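Local coordinates for protein putative hydrolase (Agrobacterium vitis, PDB 3LLC) that probably acts as an alpha/beta-fold serine hydrolase, with a predicted role in cleaving fatty-acyl thioesters from proteins and acyl-glucuronide esters, at residues T135-P147 and C207-V220. Residues are numbered along the deposited sequence; the frame is centred on the assembly and turned at random. Where two conformers were deposited one is given.
Sequences TQVSGMVLIAPAP and CPVHILQGMADPDV. With EDO (1,2-ethanediol), chain E.
Cys207 leads into the pairing by laying its CB against the backbone of Val137 and Ser138, while its SG, set between backbone N and carbonyl carbon (chi1 64°), meets Met140 CG in the modelled conformer of that selenomethionine. Pro208 follows, with CD 3.4 Å from Ser138 O, and its own carbonyl accepts the first ladder bond, from Met140 N. From here strands 136-143 and 209-214 run parallel. Val209 sits beside Met140 on one face and touches Leu142 CD1 through CG1. His210, on the other face with Val141, uses both backbone polar atoms toward 136-143, its N-H giving to Met140 O and its carbonyl accepting from Leu142 N. Ile211 returns to the face of Val209, where CG2, anti to the backbone N, meets Pro145 CD at 3.7 Å, the two side chains crossing nearly at right angles. Leu212, beside Ile143, repeats the pattern of His210: its N gives to Leu142 O, and the bond from Ala144 N to Leu212 O is almost straight, 2.9 Å with 176° at the hydrogen. Gln213 bends at chi2 (74°), bringing OE1 within 3.4 Å of Ala144 CA; a water lies 2.8 Å from both Gln213 OE1 and Pro145 O and can bridge them, and NE2 gives a bond to Gly214 O. Asp217 OD1 accepts from Asp219 N in an Asx turn and from Val220 N, which completes an Asx motif, fixing the carboxylate, while OD2 bonds His247 ND1, consistent with the acid of a Ser114-His247-Asp217 triad. Val220 ends the segment with CG1 3.5 Å from Pro145 O and CG2 against Ala146 CB. Both strands are interior members of the alpha/beta hydrolase sheet, between strands 107-113 and 237-242: helix 115-128 packs on Met140 and Leu142, and helix 252-266 on Val141, Ile143 and His210.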
loop_
_atom_site.group_PDB
_atom_site.type_symbol
_atom_site.label_atom_id
_atom_site.label_comp_id
_atom_site.label_asym_id
_atom_site.label_seq_id
_atom_site.Cartn_x
_atom_site.Cartn_y
_atom_site.Cartn_z
ATOM N N THR A 135 -4.698 -2.638 -18.005
ATOM C CA THR A 135 -3.825 -1.744 -17.245
ATOM C C THR A 135 -2.366 -2.216 -17.135
ATOM O O THR A 135 -2.083 -3.237 -16.519
ATOM C CB THR A 135 -4.370 -1.530 -15.817
ATOM O OG1 THR A 135 -5.710 -1.007 -15.893
ATOM C CG2 THR A 135 -3.467 -0.533 -15.048
ATOM N N GLN A 136 -1.459 -1.434 -17.728
ATOM C CA GLN A 136 -0.021 -1.642 -17.590
ATOM C C GLN A 136 0.473 -0.798 -16.398
ATOM O O GLN A 136 0.146 0.369 -16.316
ATOM C CB GLN A 136 0.718 -1.203 -18.857
ATOM C CG GLN A 136 0.043 -1.529 -20.214
ATOM C CD GLN A 136 -0.447 -2.976 -20.344
ATOM O OE1 GLN A 136 0.075 -3.884 -19.702
ATOM N NE2 GLN A 136 -1.454 -3.184 -21.190
ATOM N N VAL A 137 1.269 -1.382 -15.524
ATOM C CA VAL A 137 1.926 -0.623 -14.421
ATOM C C VAL A 137 3.254 -0.081 -14.954
ATOM O O VAL A 137 4.149 -0.858 -15.336
ATOM C CB VAL A 137 2.112 -1.478 -13.167
ATOM C CG1 VAL A 137 2.974 -0.728 -12.090
ATOM C CG2 VAL A 137 0.747 -1.852 -12.586
ATOM N N SER A 138 3.362 1.249 -15.049
ATOM C CA SER A 138 4.540 1.892 -15.635
ATOM C C SER A 138 5.611 2.285 -14.625
ATOM O O SER A 138 6.725 2.616 -15.037
ATOM C CB SER A 138 4.139 3.109 -16.481
ATOM O OG SER A 138 3.373 4.017 -15.725
ATOM N N GLY A 139 5.287 2.234 -13.340
ATOM C CA GLY A 139 6.253 2.523 -12.269
ATOM C C GLY A 139 5.644 2.356 -10.892
ATOM O O GLY A 139 4.415 2.287 -10.750
HETATM N N MSE A 140 6.509 2.294 -9.873
HETATM C CA MSE A 140 6.058 2.098 -8.490
HETATM C C MSE A 140 6.950 2.934 -7.575
HETATM O O MSE A 140 8.185 2.922 -7.692
HETATM C CB MSE A 140 6.098 0.608 -8.072
HETATM C CG MSE A 140 5.204 -0.363 -8.904
HETATM SE SE MSE A 140 5.615 -2.254 -8.487
HETATM C CE MSE A 140 6.529 -1.831 -6.794
ATOM N N VAL A 141 6.306 3.691 -6.668
ATOM C CA VAL A 141 7.009 4.509 -5.678
ATOM C C VAL A 141 6.554 3.922 -4.321
ATOM O O VAL A 141 5.344 3.834 -4.055
ATOM C CB VAL A 141 6.679 5.984 -5.804
ATOM C CG1 VAL A 141 7.313 6.761 -4.616
ATOM C CG2 VAL A 141 7.175 6.591 -7.181
ATOM N N LEU A 142 7.498 3.429 -3.525
ATOM C CA LEU A 142 7.184 2.721 -2.260
ATOM C C LEU A 142 7.779 3.529 -1.090
ATOM O O LEU A 142 8.947 3.872 -1.135
ATOM C CB LEU A 142 7.757 1.312 -2.298
ATOM C CG LEU A 142 7.329 0.415 -3.475
ATOM C CD1 LEU A 142 8.035 -0.956 -3.399
ATOM C CD2 LEU A 142 5.813 0.288 -3.443
ATOM N N ILE A 143 6.953 3.863 -0.090
ATOM C CA ILE A 143 7.338 4.733 1.026
ATOM C C ILE A 143 7.323 3.864 2.291
ATOM O O ILE A 143 6.270 3.380 2.671
ATOM C CB ILE A 143 6.348 5.904 1.163
ATOM C CG1 ILE A 143 6.300 6.717 -0.159
ATOM C CG2 ILE A 143 6.702 6.808 2.389
ATOM C CD1 ILE A 143 4.973 7.034 -0.635
ATOM N N ALA A 144 8.489 3.657 2.908
ATOM C CA ALA A 144 8.658 2.770 4.075
ATOM C C ALA A 144 7.891 1.463 3.901
ATOM O O ALA A 144 7.116 1.057 4.758
ATOM C CB ALA A 144 8.220 3.517 5.395
ATOM N N PRO A 145 8.107 0.766 2.763
ATOM C CA PRO A 145 7.267 -0.387 2.491
ATOM C C PRO A 145 7.439 -1.531 3.493
ATOM O O PRO A 145 8.549 -1.773 3.973
ATOM C CB PRO A 145 7.733 -0.832 1.095
ATOM C CG PRO A 145 9.159 -0.378 1.059
ATOM C CD PRO A 145 9.132 0.965 1.731
ATOM N N ALA A 146 6.347 -2.265 3.745
ATOM C CA ALA A 146 6.326 -3.299 4.786
ATOM C C ALA A 146 5.917 -4.673 4.242
ATOM O O ALA A 146 5.043 -5.358 4.814
ATOM C CB ALA A 146 5.367 -2.851 5.963
ATOM N N PRO A 147 6.599 -5.143 3.172
ATOM C CA PRO A 147 6.306 -6.520 2.714
ATOM C C PRO A 147 6.555 -7.543 3.807
ATOM O O PRO A 147 7.519 -7.426 4.557
ATOM C CB PRO A 147 7.315 -6.723 1.544
ATOM C CG PRO A 147 8.455 -5.765 1.854
ATOM C CD PRO A 147 7.725 -4.542 2.452
ATOM N N CYS A 207 8.901 -2.947 -14.311
ATOM C CA CYS A 207 8.861 -1.487 -14.375
ATOM C C CYS A 207 9.866 -0.880 -13.377
ATOM O O CYS A 207 10.300 -1.581 -12.456
ATOM C CB CYS A 207 7.455 -1.003 -13.975
ATOM S SG CYS A 207 6.951 -1.373 -12.276
ATOM N N PRO A 208 10.156 0.419 -13.513
ATOM C CA PRO A 208 11.026 1.059 -12.473
ATOM C C PRO A 208 10.394 1.087 -11.093
ATOM O O PRO A 208 9.170 1.228 -10.964
ATOM C CB PRO A 208 11.266 2.472 -13.008
ATOM C CG PRO A 208 10.792 2.462 -14.447
ATOM C CD PRO A 208 9.805 1.352 -14.598
ATOM N N VAL A 209 11.250 0.950 -10.068
ATOM C CA VAL A 209 10.831 0.979 -8.669
ATOM C C VAL A 209 11.735 1.996 -7.943
ATOM O O VAL A 209 12.957 1.944 -8.103
ATOM C CB VAL A 209 10.970 -0.407 -8.011
ATOM C CG1 VAL A 209 10.507 -0.366 -6.533
ATOM C CG2 VAL A 209 10.125 -1.498 -8.744
ATOM N N HIS A 210 11.136 2.910 -7.165
ATOM C CA HIS A 210 11.874 3.832 -6.310
ATOM C C HIS A 210 11.320 3.671 -4.911
ATOM O O HIS A 210 10.120 3.937 -4.683
ATOM C CB HIS A 210 11.667 5.268 -6.764
ATOM C CG HIS A 210 12.610 6.262 -6.134
ATOM N ND1 HIS A 210 12.864 7.496 -6.696
ATOM C CD2 HIS A 210 13.363 6.203 -5.008
ATOM C CE1 HIS A 210 13.721 8.160 -5.932
ATOM N NE2 HIS A 210 14.048 7.393 -4.907
ATOM N N ILE A 211 12.191 3.274 -3.986
ATOM C CA ILE A 211 11.847 3.150 -2.538
ATOM C C ILE A 211 12.436 4.360 -1.767
ATOM O O ILE A 211 13.593 4.742 -1.993
ATOM C CB ILE A 211 12.428 1.859 -1.928
ATOM C CG1 ILE A 211 11.953 0.598 -2.684
ATOM C CG2 ILE A 211 12.083 1.733 -0.384
ATOM C CD1 ILE A 211 12.954 -0.609 -2.597
ATOM N N LEU A 212 11.614 4.953 -0.880
ATOM C CA LEU A 212 12.018 6.045 0.028
ATOM C C LEU A 212 11.862 5.473 1.454
ATOM O O LEU A 212 10.795 4.930 1.797
ATOM C CB LEU A 212 11.125 7.265 -0.146
ATOM C CG LEU A 212 11.246 8.053 -1.471
ATOM C CD1 LEU A 212 9.937 8.751 -1.845
ATOM C CD2 LEU A 212 12.339 9.106 -1.358
ATOM N N GLN A 213 12.927 5.571 2.262
ATOM C CA GLN A 213 12.983 4.903 3.569
ATOM C C GLN A 213 13.816 5.721 4.566
ATOM O O GLN A 213 14.971 6.149 4.294
ATOM C CB GLN A 213 13.585 3.496 3.395
ATOM C CG GLN A 213 13.885 2.742 4.678
ATOM C CD GLN A 213 12.629 2.215 5.368
ATOM O OE1 GLN A 213 11.759 1.575 4.745
ATOM N NE2 GLN A 213 12.548 2.457 6.679
ATOM N N GLY A 214 13.240 5.936 5.748
ATOM C CA GLY A 214 13.953 6.616 6.814
ATOM C C GLY A 214 14.828 5.675 7.631
ATOM O O GLY A 214 14.462 4.508 7.853
HETATM N N MSE A 215 15.971 6.169 8.097
HETATM C CA MSE A 215 16.863 5.354 8.932
HETATM C C MSE A 215 16.574 5.545 10.450
HETATM O O MSE A 215 17.225 4.945 11.280
HETATM C CB MSE A 215 18.337 5.610 8.593
HETATM C CG MSE A 215 18.681 5.395 7.086
HETATM SE SE MSE A 215 20.498 5.720 6.673
HETATM C CE MSE A 215 21.315 4.142 7.402
ATOM N N ALA A 216 15.653 6.441 10.783
ATOM C CA ALA A 216 15.166 6.585 12.173
ATOM C C ALA A 216 13.711 6.079 12.308
ATOM O O ALA A 216 12.912 6.590 13.104
ATOM C CB ALA A 216 15.293 8.060 12.625
ATOM N N ASP A 217 13.360 5.091 11.506
ATOM C CA ASP A 217 12.007 4.488 11.461
ATOM C C ASP A 217 11.949 3.367 12.514
ATOM O O ASP A 217 12.669 2.365 12.393
ATOM C CB ASP A 217 11.769 3.962 10.021
ATOM C CG ASP A 217 10.372 3.407 9.806
ATOM O OD1 ASP A 217 9.757 2.914 10.794
ATOM O OD2 ASP A 217 9.888 3.393 8.642
ATOM N N PRO A 218 11.161 3.560 13.620
ATOM C CA PRO A 218 11.089 2.540 14.653
ATOM C C PRO A 218 10.114 1.379 14.361
ATOM O O PRO A 218 10.082 0.442 15.144
ATOM C CB PRO A 218 10.616 3.335 15.904
ATOM C CG PRO A 218 9.677 4.339 15.295
ATOM C CD PRO A 218 10.219 4.660 13.895
ATOM N N ASP A 219 9.372 1.429 13.254
ATOM C CA ASP A 219 8.347 0.436 12.908
ATOM C C ASP A 219 8.805 -0.514 11.791
ATOM O O ASP A 219 8.726 -1.723 11.949
ATOM C CB ASP A 219 7.078 1.130 12.444
ATOM C CG ASP A 219 6.491 2.062 13.519
ATOM O OD1 ASP A 219 6.662 1.784 14.723
ATOM O OD2 ASP A 219 5.918 3.092 13.147
ATOM N N VAL A 220 9.284 0.056 10.684
ATOM C CA VAL A 220 9.936 -0.714 9.605
ATOM C C VAL A 220 11.453 -0.361 9.577
ATOM O O VAL A 220 11.807 0.714 9.144
ATOM C CB VAL A 220 9.274 -0.412 8.232
ATOM C CG1 VAL A 220 10.019 -1.154 7.084
ATOM C CG2 VAL A 220 7.787 -0.819 8.242
HETATM C C1 EDO E . 1.821 -4.958 -15.175
HETATM O O1 EDO E . 2.101 -3.954 -16.140
HETATM C C2 EDO E . 0.582 -5.703 -15.626
HETATM O O2 EDO E . 0.590 -5.952 -17.037
HETATM O O HOH W 1 11.201 -0.951 3.779
#